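Local coordinates for L-ribulose 3-epimerase (Methylomonas sp. DH-1, PDB 7CJ7), which catalyses the reversible C3 epimerization of ketoses, most actively L-ribulose, as a manganese-dependent homodimeric TIM-barrel enzyme, at residues A[23-28]-A[56-61]; A[31-36]-A[60-65]. All blocks are in the same frame, centred on the assembly; numbering follows the deposited sequence.

Contact 1 of 2, residues A[23-28]-A[56-61]; sequences AGARKA and KDLLQE. With MG (magnesium ion), chain E.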
loop_
_atom_site.group_PDB
_atom_site.type_symbol
_atom_site.label_atom_id
_atom_site.label_comp_id
_atom_site.label_asym_id
_atom_site.label_seq_id
_atom_site.Cartn_x
_atom_site.Cartn_y
_atom_site.Cartn_z
ATOM N N ALA A 23 9.463 -4.875 30.939
ATOM C CA ALA A 23 9.336 -6.285 30.509
ATOM C C ALA A 23 9.488 -6.382 28.989
ATOM O O ALA A 23 10.228 -7.283 28.525
ATOM C CB ALA A 23 8.007 -6.838 30.958
ATOM N N GLY A 24 8.792 -5.505 28.250
ATOM C CA GLY A 24 8.824 -5.462 26.778
ATOM C C GLY A 24 10.242 -5.226 26.293
ATOM O O GLY A 24 10.690 -5.912 25.348
ATOM N N ALA A 25 10.948 -4.300 26.940
ATOM C CA ALA A 25 12.331 -3.932 26.565
ATOM C C ALA A 25 13.242 -5.150 26.743
ATOM O O ALA A 25 14.039 -5.451 25.834
ATOM C CB ALA A 25 12.793 -2.763 27.385
ATOM N N ARG A 26 13.123 -5.853 27.870
ATOM C CA ARG A 26 13.999 -7.014 28.172
ATOM C C ARG A 26 13.712 -8.132 27.164
ATOM O O ARG A 26 14.672 -8.734 26.665
ATOM C CB ARG A 26 13.822 -7.509 29.606
ATOM C CG ARG A 26 14.632 -8.767 29.907
ATOM C CD ARG A 26 14.551 -9.222 31.349
ATOM N NE ARG A 26 15.309 -8.336 32.203
ATOM C CZ ARG A 26 16.619 -8.436 32.411
ATOM N NH1 ARG A 26 17.314 -9.425 31.874
ATOM N NH2 ARG A 26 17.223 -7.565 33.189
ATOM N N LYS A 27 12.434 -8.380 26.872
ATOM C CA LYS A 27 11.998 -9.436 25.927
ATOM C C LYS A 27 12.611 -9.138 24.559
ATOM O O LYS A 27 13.208 -10.058 23.957
ATOM C CB LYS A 27 10.470 -9.473 25.877
ATOM C CG LYS A 27 9.853 -10.606 25.080
ATOM C CD LYS A 27 8.384 -10.723 25.413
ATOM C CE LYS A 27 7.678 -11.870 24.732
ATOM N NZ LYS A 27 7.394 -11.556 23.310
ATOM N N ALA A 28 12.500 -7.887 24.105
ATOM C CA ALA A 28 12.953 -7.459 22.763
ATOM C C ALA A 28 14.485 -7.501 22.695
ATOM O O ALA A 28 15.026 -8.000 21.700
ATOM C CB ALA A 28 12.408 -6.090 22.445
ATOM N N LYS A 56 19.220 1.395 28.832
ATOM C CA LYS A 56 20.702 1.447 28.770
ATOM C C LYS A 56 21.297 0.223 29.496
ATOM O O LYS A 56 22.161 -0.444 28.915
ATOM C CB LYS A 56 21.168 2.792 29.333
ATOM C CG LYS A 56 22.670 2.958 29.425
ATOM C CD LYS A 56 23.408 2.307 28.302
ATOM C CE LYS A 56 23.645 3.218 27.120
ATOM N NZ LYS A 56 25.022 3.044 26.602
ATOM N N ASP A 57 20.834 -0.081 30.709
ATOM C CA ASP A 57 21.313 -1.243 31.505
ATOM C C ASP A 57 21.076 -2.541 30.719
ATOM O O ASP A 57 21.965 -3.418 30.736
ATOM C CB ASP A 57 20.630 -1.307 32.870
ATOM C CG ASP A 57 21.064 -0.229 33.845
ATOM O OD1 ASP A 57 22.087 0.451 33.564
ATOM O OD2 ASP A 57 20.389 -0.094 34.896
ATOM N N LEU A 58 19.926 -2.668 30.052
ATOM C CA LEU A 58 19.576 -3.892 29.277
ATOM C C LEU A 58 20.525 -4.015 28.085
ATOM O O LEU A 58 21.006 -5.135 27.816
ATOM C CB LEU A 58 18.115 -3.838 28.825
ATOM C CG LEU A 58 17.092 -4.073 29.931
ATOM C CD1 LEU A 58 15.689 -3.735 29.451
ATOM C CD2 LEU A 58 17.171 -5.505 30.437
ATOM N N LEU A 59 20.774 -2.914 27.373
ATOM C CA LEU A 59 21.697 -2.933 26.211
ATOM C C LEU A 59 23.071 -3.427 26.674
ATOM O O LEU A 59 23.663 -4.242 25.971
ATOM C CB LEU A 59 21.767 -1.542 25.573
ATOM C CG LEU A 59 20.477 -1.095 24.890
ATOM C CD1 LEU A 59 20.598 0.325 24.369
ATOM C CD2 LEU A 59 20.111 -2.047 23.758
ATOM N N GLN A 60 23.555 -2.963 27.824
ATOM C CA GLN A 60 24.876 -3.369 28.369
ATOM C C GLN A 60 24.833 -4.859 28.747
ATOM O O GLN A 60 25.761 -5.603 28.382
ATOM C CB GLN A 60 25.215 -2.502 29.580
ATOM C CG GLN A 60 25.438 -1.042 29.235
ATOM C CD GLN A 60 25.681 -0.226 30.480
ATOM O OE1 GLN A 60 24.776 0.010 31.277
ATOM N NE2 GLN A 60 26.921 0.193 30.669
ATOM N N GLU A 61 23.766 -5.266 29.429
ATOM C CA GLU A 61 23.540 -6.650 29.928
ATOM C C GLU A 61 23.634 -7.638 28.760
ATOM O O GLU A 61 24.262 -8.686 28.938
ATOM C CB GLU A 61 22.192 -6.712 30.652
ATOM C CG GLU A 61 21.859 -8.069 31.223
ATOM C CD GLU A 61 20.568 -8.132 32.025
ATOM O OE1 GLU A 61 19.933 -7.078 32.209
ATOM O OE2 GLU A 61 20.210 -9.238 32.484
HETATM MG MG MG E . 22.804 2.266 34.047
HETATM O O HOH W 1 21.054 2.114 35.846
HETATM O O HOH W 2 24.289 2.014 32.771
HETATM O O HOH W 3 21.559 3.295 33.044
HETATM O O HOH W 4 23.826 3.937 35.011
#
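Arg-26 reaches over from helix 22-35 and takes the carboxylate of Glu-61 end-on, one guanidinium nitrogen to each oxygen, in a salt bridge. Its CG is anti to the backbone N (chi1 176°) and the chain bends at chi3, which carries the guanidinium toward Glu-61. NH1 of Arg-26 to OE2 of Glu-61 is the straighter bond, 3.0 Å long; OE2 lies in the guanidinium plane but is itself met from above the carboxylate plane. NH2 of Arg-26 to OE1 of Glu-61 is 2.9 Å long and more bent, using the syn lone pair of an OE1 tilted from the guanidinium plane. The two flat groups are turned 62° apart, consistent with bonds of unequal straightness. Leu-58 crosses the arginine at about a right angle: its CD2 lies over one guanidinium face, toward the NH2 end, 3.4 Å from NH2 of Arg-26, while CD1 meets CB of Ala-25 at 3.7 Å. An alanine in place of Leu-58 would probably leave a gap against Ala-25 and strip the guanidinium face of its apolar cover, the group then held mainly by Glu-61. On another side of helix 52-61, OD1 of Asp-57 binds a magnesium ion at 2.0 Å, away from the active site. The axes of 23-28 and 56-61 come within 10.1 Å, crossing at -21°, as neighbouring outer helices of the barrel; Leu-58 also touches Ile-29, and Leu-59 and Ala-28 rest on Ile-40 of strand 39-43.

Contact 2 of 2, residues A[31-36]-A[60-65]; sequences GAARAG and QEYNLR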
loop_
_atom_site.group_PDB
_atom_site.type_symbol
_atom_site.label_atom_id
_atom_site.label_comp_id
_atom_site.label_asym_id
_atom_site.label_seq_id
_atom_site.Cartn_x
_atom_site.Cartn_y
_atom_site.Cartn_z
ATOM N N GLY A 31 15.733 -11.019 22.879
ATOM C CA GLY A 31 15.357 -11.645 21.597
ATOM C C GLY A 31 16.334 -11.293 20.484
ATOM O O GLY A 31 16.821 -12.210 19.803
ATOM N N ALA A 32 16.613 -10.002 20.288
ATOM C CA ALA A 32 17.561 -9.513 19.262
ATOM C C ALA A 32 18.961 -10.082 19.525
ATOM O O ALA A 32 19.603 -10.544 18.563
ATOM C CB ALA A 32 17.551 -8.012 19.236
ATOM N N ALA A 33 19.413 -10.096 20.784
ATOM C CA ALA A 33 20.729 -10.661 21.176
ATOM C C ALA A 33 20.760 -12.159 20.846
ATOM O O ALA A 33 21.761 -12.627 20.254
ATOM C CB ALA A 33 20.994 -10.415 22.643
ATOM N N ARG A 34 19.698 -12.882 21.206
ATOM C CA ARG A 34 19.574 -14.356 21.025
ATOM C C ARG A 34 19.703 -14.712 19.534
ATOM O O ARG A 34 20.385 -15.702 19.210
ATOM C CB ARG A 34 18.233 -14.828 21.594
ATOM C CG ARG A 34 18.020 -16.330 21.497
ATOM C CD ARG A 34 17.114 -16.834 22.596
ATOM N NE ARG A 34 15.777 -16.296 22.474
ATOM C CZ ARG A 34 15.250 -15.369 23.263
ATOM N NH1 ARG A 34 14.026 -14.938 23.034
ATOM N NH2 ARG A 34 15.947 -14.845 24.251
ATOM N N ALA A 35 19.060 -13.943 18.659
ATOM C CA ALA A 35 19.037 -14.169 17.195
ATOM C C ALA A 35 20.382 -13.799 16.548
ATOM O O ALA A 35 20.605 -14.213 15.413
ATOM C CB ALA A 35 17.906 -13.380 16.591
ATOM N N GLY A 36 21.224 -13.011 17.219
ATOM C CA GLY A 36 22.579 -12.664 16.742
ATOM C C GLY A 36 22.617 -11.309 16.048
ATOM O O GLY A 36 23.581 -11.039 15.316
ATOM N N GLN A 60 23.555 -2.963 27.824
ATOM C CA GLN A 60 24.876 -3.369 28.369
ATOM C C GLN A 60 24.833 -4.859 28.747
ATOM O O GLN A 60 25.761 -5.603 28.382
ATOM C CB GLN A 60 25.215 -2.502 29.580
ATOM C CG GLN A 60 25.438 -1.042 29.235
ATOM C CD GLN A 60 25.681 -0.226 30.480
ATOM O OE1 GLN A 60 24.776 0.010 31.277
ATOM N NE2 GLN A 60 26.921 0.193 30.669
ATOM N N GLU A 61 23.766 -5.266 29.429
ATOM C CA GLU A 61 23.540 -6.650 29.928
ATOM C C GLU A 61 23.634 -7.638 28.760
ATOM O O GLU A 61 24.262 -8.686 28.938
ATOM C CB GLU A 61 22.192 -6.712 30.652
ATOM C CG GLU A 61 21.859 -8.069 31.223
ATOM C CD GLU A 61 20.568 -8.132 32.025
ATOM O OE1 GLU A 61 19.933 -7.078 32.209
ATOM O OE2 GLU A 61 20.210 -9.238 32.484
ATOM N N TYR A 62 23.057 -7.311 27.600
ATOM C CA TYR A 62 22.965 -8.231 26.434
ATOM C C TYR A 62 23.960 -7.843 25.334
ATOM O O TYR A 62 23.899 -8.463 24.262
ATOM C CB TYR A 62 21.526 -8.284 25.923
ATOM C CG TYR A 62 20.601 -9.010 26.864
ATOM C CD1 TYR A 62 20.489 -10.391 26.831
ATOM C CD2 TYR A 62 19.864 -8.321 27.814
ATOM C CE1 TYR A 62 19.664 -11.066 27.717
ATOM C CE2 TYR A 62 19.022 -8.978 28.696
ATOM C CZ TYR A 62 18.917 -10.356 28.645
ATOM O OH TYR A 62 18.088 -11.010 29.514
ATOM N N ASN A 63 24.845 -6.877 25.596
ATOM C CA ASN A 63 25.894 -6.407 24.654
ATOM C C ASN A 63 25.255 -6.085 23.300
ATOM O O ASN A 63 25.700 -6.617 22.264
ATOM C CB ASN A 63 27.014 -7.424 24.446
ATOM C CG ASN A 63 28.187 -6.847 23.689
ATOM O OD1 ASN A 63 28.826 -7.535 22.892
ATOM N ND2 ASN A 63 28.466 -5.577 23.908
ATOM N N LEU A 64 24.233 -5.246 23.319
ATOM C CA LEU A 64 23.488 -4.864 22.102
ATOM C C LEU A 64 23.581 -3.350 21.918
ATOM O O LEU A 64 23.592 -2.640 22.912
ATOM C CB LEU A 64 22.044 -5.330 22.282
ATOM C CG LEU A 64 21.232 -5.471 21.006
ATOM C CD1 LEU A 64 21.827 -6.530 20.093
ATOM C CD2 LEU A 64 19.784 -5.794 21.342
ATOM N N ARG A 65 23.622 -2.880 20.675
ATOM C CA ARG A 65 23.531 -1.434 20.367
ATOM C C ARG A 65 22.059 -1.102 20.074
ATOM O O ARG A 65 21.224 -2.039 19.954
ATOM C CB ARG A 65 24.480 -1.086 19.216
ATOM C CG ARG A 65 25.945 -1.324 19.550
ATOM C CD ARG A 65 26.917 -0.730 18.554
ATOM N NE ARG A 65 26.867 -1.290 17.210
ATOM C CZ ARG A 65 27.414 -2.459 16.841
ATOM N NH1 ARG A 65 28.018 -3.222 17.737
ATOM N NH2 ARG A 65 27.340 -2.882 15.585
#
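The methyl CD2 of Leu-64 lies against CB of Ala-32, 3.8 Å away, on the C-terminal half of helix 22-35. The leucine belongs to the chain just beyond helix 52-61; its CB points toward helix 22-35, and CG, set anti to the backbone N (chi1 -160°), carries the branch onward. From CG it is CD2 that takes the contact with Ala-32, and the same methyl of Leu-64 comes within 4.4 Å of the backbone N of Ala-33. Elsewhere the leucine also packs on Ile-29 and on Ile-40 of strand 39-43, which places it in the layer between helices and barrel wall. What brings it here is the end of helix 52-61, a Schellman motif with Asn-63 as its C-prime residue at positive phi: Asn-63 N bonds back to Gln-60 O at 3.2 Å and Leu-64 N to Leu-59 O. The chain can then turn into strand 65-72, the third strand of the TIM barrel. Helix 22-35 stops in a similar way, Gly-36 at positive phi giving two weak bonds to the carbonyls of Ala-32 and Ala-33. Nearer the surface, the methyl of Ala-33 meets Tyr-62 at the base of its side chain, its CB 3.9 Å from CB of Tyr-62 and equally far from the carbonyl O of Tyr-62. The tyrosine ring stands oblique to that methyl and passes along helix 22-35, touching Ile-29 and Ala-30.

Both contacts join helix 22-35 to helix 52-61 and the turn after it; their centres are about 8 Å apart, and they share Gln-60 and Glu-61. Contact 1 is mixed: a charged pair lies on the solvent side of a buried leucine and alanine. Contact 2, further along helix 22-35, is made by van der Waals packing of alanine methyls against Leu-64 and the base of Tyr-62, two of its touching residues buried and none fully exposed, at the point where the chain passes into a barrel strand. Small alanines on helix 22-35 receive a leucine in each. The Schellman turn that closes the helix of contact 1 leads into the residues of contact 2.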